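Local coordinates for DUF4442 domain-containing protein (Pseudomonas aeruginosa, PDB 1YOC) that is of unknown function but has a hotdog fold related to the PaaI-type thioesterases, so it may act on acyl thioesters, at residues A44-P49 with C67-L72; L72-M77 with L122-V127. All blocks are in the same frame, centred on the assembly; numbering follows the deposited sequence.

How the contacts relate
From the N terminus, two helices, 2-13 and 15-25, come before strand 35-40 and its neighbour 43-48, which carries 44-49. The chain then runs through a loop into helix 63-81, where contact 1 closes as 67-72 comes back over the strand it has just left. The next turn of the same helix, 72-77, opens contact 2, which closes much later, after strands 86-97 and 105-110, when strand 120-130 brings in 122-127. The two loops therefore follow one another in series, meeting at Leu72. Together they seat successive turns of one helix on two strands of the same antiparallel sheet, with strand 105-110 lying between those strands.

Contact 1. Residues A44-P49 with C67-L72; sequences AEVTFP and CNAAEL
Ala69 of helix 63-81 presses its CB against the ring of Phe48 on strand 43-48, with CE2 of Phe48 3.5 Å from that methyl and CD2 of Phe48 at 3.7 Å. The methyl meets the ring obliquely. A chi1 of 72° raises the Phe48 ring off the strand and brings its CD2-CE2 side up to the helix. This is the central hotdog helix packing on the curved antiparallel sheet that wraps it.

The aliphatic contacts come from the two branches of Val46. Its CG2 sits 3.8 Å from the carbonyl O of Ala69 and 4.2 Å from CB of Ala69, while its CG1 meets CD2 of Leu72 at 4.1 Å. Alanine suits the middle of this interface because its single methyl lets the helix come close, the segment axes approaching to 8.6 Å at 149°. Leucine, one turn further on, starts off to one side but is long enough for CD2 to swing over to the strand. Ala107 of strand 105-110 also touches Val46 and Ala69.

No hydrogen bond joins the two segments, and every touching residue is buried, so helix and strand are held together here by close apolar packing, consistent with a hydrophobic core.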
ATOM      1  N   ALA B  44     -11.245 -15.149   2.973  1.00 11.46           N
ATOM      2  CA  ALA B  44     -11.623 -14.116   2.008  1.00 11.16           C
ATOM      3  C   ALA B  44     -10.749 -14.280   0.779  1.00 11.50           C
ATOM      4  O   ALA B  44      -9.549 -14.621   0.864  1.00 11.05           O
ATOM      5  CB  ALA B  44     -11.445 -12.707   2.587  1.00 12.14           C
ATOM      6  N   GLU B  45     -11.364 -14.071  -0.372  1.00 10.14           N
ATOM      7  CA  GLU B  45     -10.638 -14.154  -1.620  1.00 12.32           C
ATOM      8  C   GLU B  45     -11.126 -13.040  -2.520  1.00 11.08           C
ATOM      9  O   GLU B  45     -12.335 -12.899  -2.765  1.00 11.68           O
ATOM     10  CB  GLU B  45     -10.852 -15.530  -2.274  1.00 12.92           C
ATOM     11  CG  GLU B  45     -10.080 -15.729  -3.576  1.00 14.60           C
ATOM     12  CD  GLU B  45     -10.343 -17.123  -4.182  1.00 20.57           C
ATOM     13  OE1 GLU B  45     -10.721 -18.053  -3.434  1.00 20.81           O
ATOM     14  OE2 GLU B  45     -10.160 -17.297  -5.400  1.00 23.10           O
ATOM     15  N   VAL B  46     -10.175 -12.234  -2.985  1.00 11.85           N
ATOM     16  CA  VAL B  46     -10.504 -11.083  -3.839  1.00 12.49           C
ATOM     17  C   VAL B  46      -9.694 -11.132  -5.129  1.00 13.84           C
ATOM     18  O   VAL B  46      -8.603 -11.746  -5.198  1.00 14.93           O
ATOM     19  CB  VAL B  46     -10.176  -9.701  -3.142  1.00 15.55           C
ATOM     20  CG1 VAL B  46     -10.846  -9.595  -1.761  1.00 13.08           C
ATOM     21  CG2 VAL B  46      -8.728  -9.537  -3.007  1.00 18.91           C
ATOM     22  N   THR B  47     -10.221 -10.492  -6.157  1.00 12.49           N
ATOM     23  CA  THR B  47      -9.485 -10.443  -7.414  1.00 13.94           C
ATOM     24  C   THR B  47      -9.497  -8.987  -7.879  1.00 13.04           C
ATOM     25  O   THR B  47     -10.351  -8.233  -7.456  1.00 12.00           O
ATOM     26  CB  THR B  47     -10.185 -11.263  -8.540  1.00 14.64           C
ATOM     27  OG1 THR B  47     -11.533 -10.779  -8.718  1.00 13.61           O
ATOM     28  CG2 THR B  47     -10.257 -12.753  -8.179  1.00 15.13           C
ATOM     29  N   PHE B  48      -8.508  -8.569  -8.671  1.00 12.38           N
ATOM     30  CA  PHE B  48      -8.607  -7.242  -9.276  1.00 11.00           C
ATOM     31  C   PHE B  48      -7.896  -7.345 -10.639  1.00 13.02           C
ATOM     32  O   PHE B  48      -6.935  -8.114 -10.815  1.00 11.87           O
ATOM     33  CB  PHE B  48      -8.089  -6.090  -8.379  1.00 11.10           C
ATOM     34  CG  PHE B  48      -6.588  -6.035  -8.206  1.00 11.53           C
ATOM     35  CD1 PHE B  48      -5.805  -5.282  -9.070  1.00 12.39           C
ATOM     36  CD2 PHE B  48      -5.984  -6.663  -7.095  1.00 10.61           C
ATOM     37  CE1 PHE B  48      -4.396  -5.121  -8.833  1.00 11.86           C
ATOM     38  CE2 PHE B  48      -4.606  -6.523  -6.837  1.00 10.12           C
ATOM     39  CZ  PHE B  48      -3.811  -5.757  -7.689  1.00 10.38           C
ATOM     40  N   PRO B  49      -8.367  -6.580 -11.628  1.00 12.10           N
ATOM     41  CA  PRO B  49      -7.726  -6.679 -12.947  1.00 13.87           C
ATOM     42  C   PRO B  49      -6.468  -5.872 -13.205  1.00 14.79           C
ATOM     43  O   PRO B  49      -6.280  -4.770 -12.685  1.00 15.12           O
ATOM     44  CB  PRO B  49      -8.843  -6.246 -13.898  1.00 16.19           C
ATOM     45  CG  PRO B  49      -9.491  -5.103 -13.100  1.00 14.34           C
ATOM     46  CD  PRO B  49      -9.540  -5.698 -11.650  1.00 13.15           C
ATOM     47  N   CYS B  67      -0.775  -4.564  -2.161  1.00  9.13           N
ATOM     48  CA  CYS B  67      -1.001  -4.346  -0.720  1.00  8.81           C
ATOM     49  C   CYS B  67      -2.460  -3.976  -0.505  1.00  9.19           C
ATOM     50  O   CYS B  67      -3.070  -4.390   0.495  1.00  9.03           O
ATOM     51  CB  CYS B  67      -0.132  -3.208  -0.160  1.00  8.98           C
ATOM     52  SG  CYS B  67       1.618  -3.591  -0.056  1.00 10.80           S
ATOM     53  N   ASN B  68      -3.009  -3.153  -1.408  1.00  8.48           N
ATOM     54  CA  ASN B  68      -4.410  -2.752  -1.263  1.00  9.80           C
ATOM     55  C   ASN B  68      -5.361  -3.956  -1.291  1.00  8.96           C
ATOM     56  O   ASN B  68      -6.334  -4.031  -0.506  1.00  9.34           O
ATOM     57  CB  ASN B  68      -4.770  -1.767  -2.376  1.00 10.98           C
ATOM     58  CG  ASN B  68      -5.776  -0.679  -1.914  1.00 14.28           C
ATOM     59  OD1 ASN B  68      -6.219   0.133  -2.732  1.00 17.54           O
ATOM     60  ND2 ASN B  68      -6.111  -0.648  -0.614  1.00 10.78           N
ATOM     61  N   ALA B  69      -5.093  -4.914  -2.187  1.00  8.90           N
ATOM     62  CA  ALA B  69      -5.926  -6.107  -2.271  1.00  9.96           C
ATOM     63  C   ALA B  69      -5.804  -6.896  -0.949  1.00  9.45           C
ATOM     64  O   ALA B  69      -6.777  -7.460  -0.437  1.00  8.68           O
ATOM     65  CB  ALA B  69      -5.445  -7.025  -3.460  1.00  9.53           C
ATOM     66  N   ALA B  70      -4.584  -6.949  -0.411  1.00 10.51           N
ATOM     67  CA  ALA B  70      -4.330  -7.699   0.837  1.00  9.32           C
ATOM     68  C   ALA B  70      -5.085  -7.064   1.989  1.00 10.97           C
ATOM     69  O   ALA B  70      -5.716  -7.754   2.808  1.00 10.74           O
ATOM     70  CB  ALA B  70      -2.817  -7.725   1.139  1.00  9.08           C
ATOM     71  N   GLU B  71      -5.040  -5.737   2.046  1.00  9.96           N
ATOM     72  CA  GLU B  71      -5.741  -5.021   3.101  1.00  9.90           C
ATOM     73  C   GLU B  71      -7.262  -5.293   2.992  1.00  9.70           C
ATOM     74  O   GLU B  71      -7.951  -5.454   4.007  1.00  9.41           O
ATOM     75  CB  GLU B  71      -5.499  -3.530   2.930  1.00 12.47           C
ATOM     76  CG  GLU B  71      -6.281  -2.695   3.871  1.00 15.20           C
ATOM     77  CD  GLU B  71      -5.552  -2.456   5.169  1.00 21.92           C
ATOM     78  OE1 GLU B  71      -4.724  -3.324   5.596  1.00 20.93           O
ATOM     79  OE2 GLU B  71      -5.850  -1.376   5.754  1.00 23.78           O
ATOM     80  N   LEU B  72      -7.773  -5.317   1.769  1.00 10.18           N
ATOM     81  CA  LEU B  72      -9.207  -5.539   1.568  1.00 10.23           C
ATOM     82  C   LEU B  72      -9.597  -6.945   2.034  1.00  9.02           C
ATOM     83  O   LEU B  72     -10.585  -7.133   2.734  1.00  9.74           O
ATOM     84  CB  LEU B  72      -9.570  -5.349   0.092  1.00 10.49           C
ATOM     85  CG  LEU B  72     -11.043  -5.647  -0.254  1.00  9.28           C
ATOM     86  CD1 LEU B  72     -12.009  -4.695   0.439  1.00  8.71           C
ATOM     87  CD2 LEU B  72     -11.161  -5.527  -1.791  1.00 11.57           C
TER

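Contact 2. Residues L72-M77 with L122-V127; sequences LAAGTM and LVVPVV
Ala74 and Met77, one turn apart on the long helix of the hotdog fold, pack against Val124 and Val126 of strand 120-130 in the sheet that wraps the helix. The segment axes run at 140° and come within 8.6 Å.

All the bridging contacts are apolar. CB of Ala74 faces two valines at once, 3.7 Å from CG1 of Val124 and 4.1 Å from CG2 of Val126. The small residue lets the strand come near, and the branched valines, two positions apart, both point inward. Ile140 of strand 133-146 also touches Ala74. Met77 adds reach: its chain leaves the helix extended and then bends at chi3 (66°), bringing CE alongside Val124 as the two side chains pass in opposite directions. CE of Met77 stands 3.3 Å from CG1 of Val124, closer than two methyl groups normally approach, a sign of tight packing. Flexible methionine can thread into such a place, where Trp116 and Ala109 also touch it.

Within the helix, a side-chain hydrogen bond satisfies the hydroxyl of buried Thr76. Leu72 O accepts from Thr76 N and also from OG1 of Thr76, the latter at 2.9 Å with a C=O...O angle of 151°.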
ATOM      1  N   LEU B  72      -7.773  -5.317   1.769  1.00 10.18           N
ATOM      2  CA  LEU B  72      -9.207  -5.539   1.568  1.00 10.23           C
ATOM      3  C   LEU B  72      -9.597  -6.945   2.034  1.00  9.02           C
ATOM      4  O   LEU B  72     -10.585  -7.133   2.734  1.00  9.74           O
ATOM      5  CB  LEU B  72      -9.570  -5.349   0.092  1.00 10.49           C
ATOM      6  CG  LEU B  72     -11.043  -5.647  -0.254  1.00  9.28           C
ATOM      7  CD1 LEU B  72     -12.009  -4.695   0.439  1.00  8.71           C
ATOM      8  CD2 LEU B  72     -11.161  -5.527  -1.791  1.00 11.57           C
ATOM      9  N   ALA B  73      -8.807  -7.936   1.647  1.00 10.18           N
ATOM     10  CA  ALA B  73      -9.124  -9.312   2.047  1.00 11.04           C
ATOM     11  C   ALA B  73      -8.965  -9.512   3.550  1.00 10.24           C
ATOM     12  O   ALA B  73      -9.858 -10.071   4.211  1.00 10.58           O
ATOM     13  CB  ALA B  73      -8.236 -10.295   1.300  1.00  9.44           C
ATOM     14  N   ALA B  74      -7.845  -9.050   4.109  1.00  9.28           N
ATOM     15  CA  ALA B  74      -7.591  -9.286   5.523  1.00  9.64           C
ATOM     16  C   ALA B  74      -8.536  -8.549   6.413  1.00  8.90           C
ATOM     17  O   ALA B  74      -9.038  -9.115   7.387  1.00 10.10           O
ATOM     18  CB  ALA B  74      -6.160  -8.911   5.883  1.00  7.72           C
ATOM     19  N   GLY B  75      -8.779  -7.286   6.083  1.00  9.82           N
ATOM     20  CA  GLY B  75      -9.637  -6.479   6.904  1.00  8.89           C
ATOM     21  C   GLY B  75     -11.080  -6.948   6.858  1.00  9.45           C
ATOM     22  O   GLY B  75     -11.735  -7.030   7.901  1.00 10.34           O
ATOM     23  N   THR B  76     -11.579  -7.245   5.660  1.00 10.88           N
ATOM     24  CA  THR B  76     -12.961  -7.703   5.553  1.00 11.59           C
ATOM     25  C   THR B  76     -13.110  -9.069   6.263  1.00 12.16           C
ATOM     26  O   THR B  76     -14.083  -9.303   7.008  1.00 12.59           O
ATOM     27  CB  THR B  76     -13.395  -7.793   4.098  1.00 13.10           C
ATOM     28  OG1 THR B  76     -13.261  -6.489   3.493  1.00 18.24           O
ATOM     29  CG2 THR B  76     -14.914  -8.135   4.020  1.00 16.45           C
ATOM     30  N   MET B  77     -12.158  -9.972   6.060  1.00 10.80           N
ATOM     31  CA  MET B  77     -12.259 -11.258   6.783  1.00 10.88           C
ATOM     32  C   MET B  77     -12.276 -11.027   8.323  1.00 11.81           C
ATOM     33  O   MET B  77     -13.025 -11.674   9.045  1.00 12.62           O
ATOM     34  CB  MET B  77     -11.079 -12.179   6.445  1.00 11.03           C
ATOM     35  CG  MET B  77     -11.120 -13.496   7.245  1.00 12.34           C
ATOM     36  SD  MET B  77      -9.924 -14.710   6.659  1.00 13.05           S
ATOM     37  CE  MET B  77      -8.402 -13.831   7.115  1.00 13.27           C
ATOM     38  N   LEU B 122      -3.813 -10.316  16.247  1.00 13.87           N
ATOM     39  CA  LEU B 122      -4.058 -11.500  15.407  1.00 13.95           C
ATOM     40  C   LEU B 122      -3.314 -11.164  14.114  1.00 13.79           C
ATOM     41  O   LEU B 122      -3.465 -10.049  13.573  1.00 13.93           O
ATOM     42  CB  LEU B 122      -5.556 -11.680  15.097  1.00 14.65           C
ATOM     43  CG  LEU B 122      -6.526 -11.714  16.289  1.00 19.86           C
ATOM     44  CD1 LEU B 122      -7.968 -12.094  15.782  1.00 18.59           C
ATOM     45  CD2 LEU B 122      -6.033 -12.719  17.316  1.00 19.63           C
ATOM     46  N   VAL B 123      -2.517 -12.107  13.621  1.00 13.24           N
ATOM     47  CA  VAL B 123      -1.735 -11.880  12.405  1.00 13.18           C
ATOM     48  C   VAL B 123      -2.405 -12.600  11.242  1.00 10.77           C
ATOM     49  O   VAL B 123      -2.432 -13.822  11.168  1.00 10.00           O
ATOM     50  CB  VAL B 123      -0.256 -12.361  12.612  1.00 13.84           C
ATOM     51  CG1 VAL B 123       0.603 -11.990  11.400  1.00 12.25           C
ATOM     52  CG2 VAL B 123       0.304 -11.746  13.916  1.00 16.65           C
ATOM     53  N   VAL B 124      -2.965 -11.815  10.329  1.00 11.03           N
ATOM     54  CA  VAL B 124      -3.676 -12.374   9.186  1.00 10.62           C
ATOM     55  C   VAL B 124      -2.775 -12.529   7.951  1.00  9.39           C
ATOM     56  O   VAL B 124      -2.167 -11.562   7.464  1.00  9.46           O
ATOM     57  CB  VAL B 124      -4.841 -11.473   8.818  1.00 12.13           C
ATOM     58  CG1 VAL B 124      -5.605 -12.080   7.652  1.00 13.09           C
ATOM     59  CG2 VAL B 124      -5.716 -11.241  10.056  1.00 12.28           C
ATOM     60  N   PRO B 125      -2.689 -13.750   7.408  1.00  9.05           N
ATOM     61  CA  PRO B 125      -1.848 -13.978   6.226  1.00  9.71           C
ATOM     62  C   PRO B 125      -2.599 -13.771   4.913  1.00 11.44           C
ATOM     63  O   PRO B 125      -3.810 -14.025   4.809  1.00 10.62           O
ATOM     64  CB  PRO B 125      -1.425 -15.455   6.382  1.00  9.50           C
ATOM     65  CG  PRO B 125      -2.713 -16.077   6.910  1.00  8.14           C
ATOM     66  CD  PRO B 125      -3.205 -15.015   7.962  1.00  8.15           C
ATOM     67  N   VAL B 126      -1.869 -13.312   3.910  1.00 11.17           N
ATOM     68  CA  VAL B 126      -2.446 -13.132   2.584  1.00 11.24           C
ATOM     69  C   VAL B 126      -1.385 -13.530   1.554  1.00 11.63           C
ATOM     70  O   VAL B 126      -0.199 -13.201   1.699  1.00 11.13           O
ATOM     71  CB  VAL B 126      -2.810 -11.642   2.281  1.00 11.56           C
ATOM     72  CG1 VAL B 126      -3.420 -11.538   0.884  1.00 10.31           C
ATOM     73  CG2 VAL B 126      -3.831 -11.089   3.330  1.00 13.24           C
ATOM     74  N   VAL B 127      -1.803 -14.255   0.525  1.00  9.57           N
ATOM     75  CA  VAL B 127      -0.891 -14.561  -0.571  1.00 11.42           C
ATOM     76  C   VAL B 127      -1.592 -14.088  -1.853  1.00 10.05           C
ATOM     77  O   VAL B 127      -2.793 -14.307  -2.028  1.00 11.76           O
ATOM     78  CB  VAL B 127      -0.567 -16.065  -0.651  1.00 10.99           C
ATOM     79  CG1 VAL B 127       0.385 -16.337  -1.824  1.00 12.55           C
ATOM     80  CG2 VAL B 127       0.141 -16.488   0.660  1.00 11.84           C
TER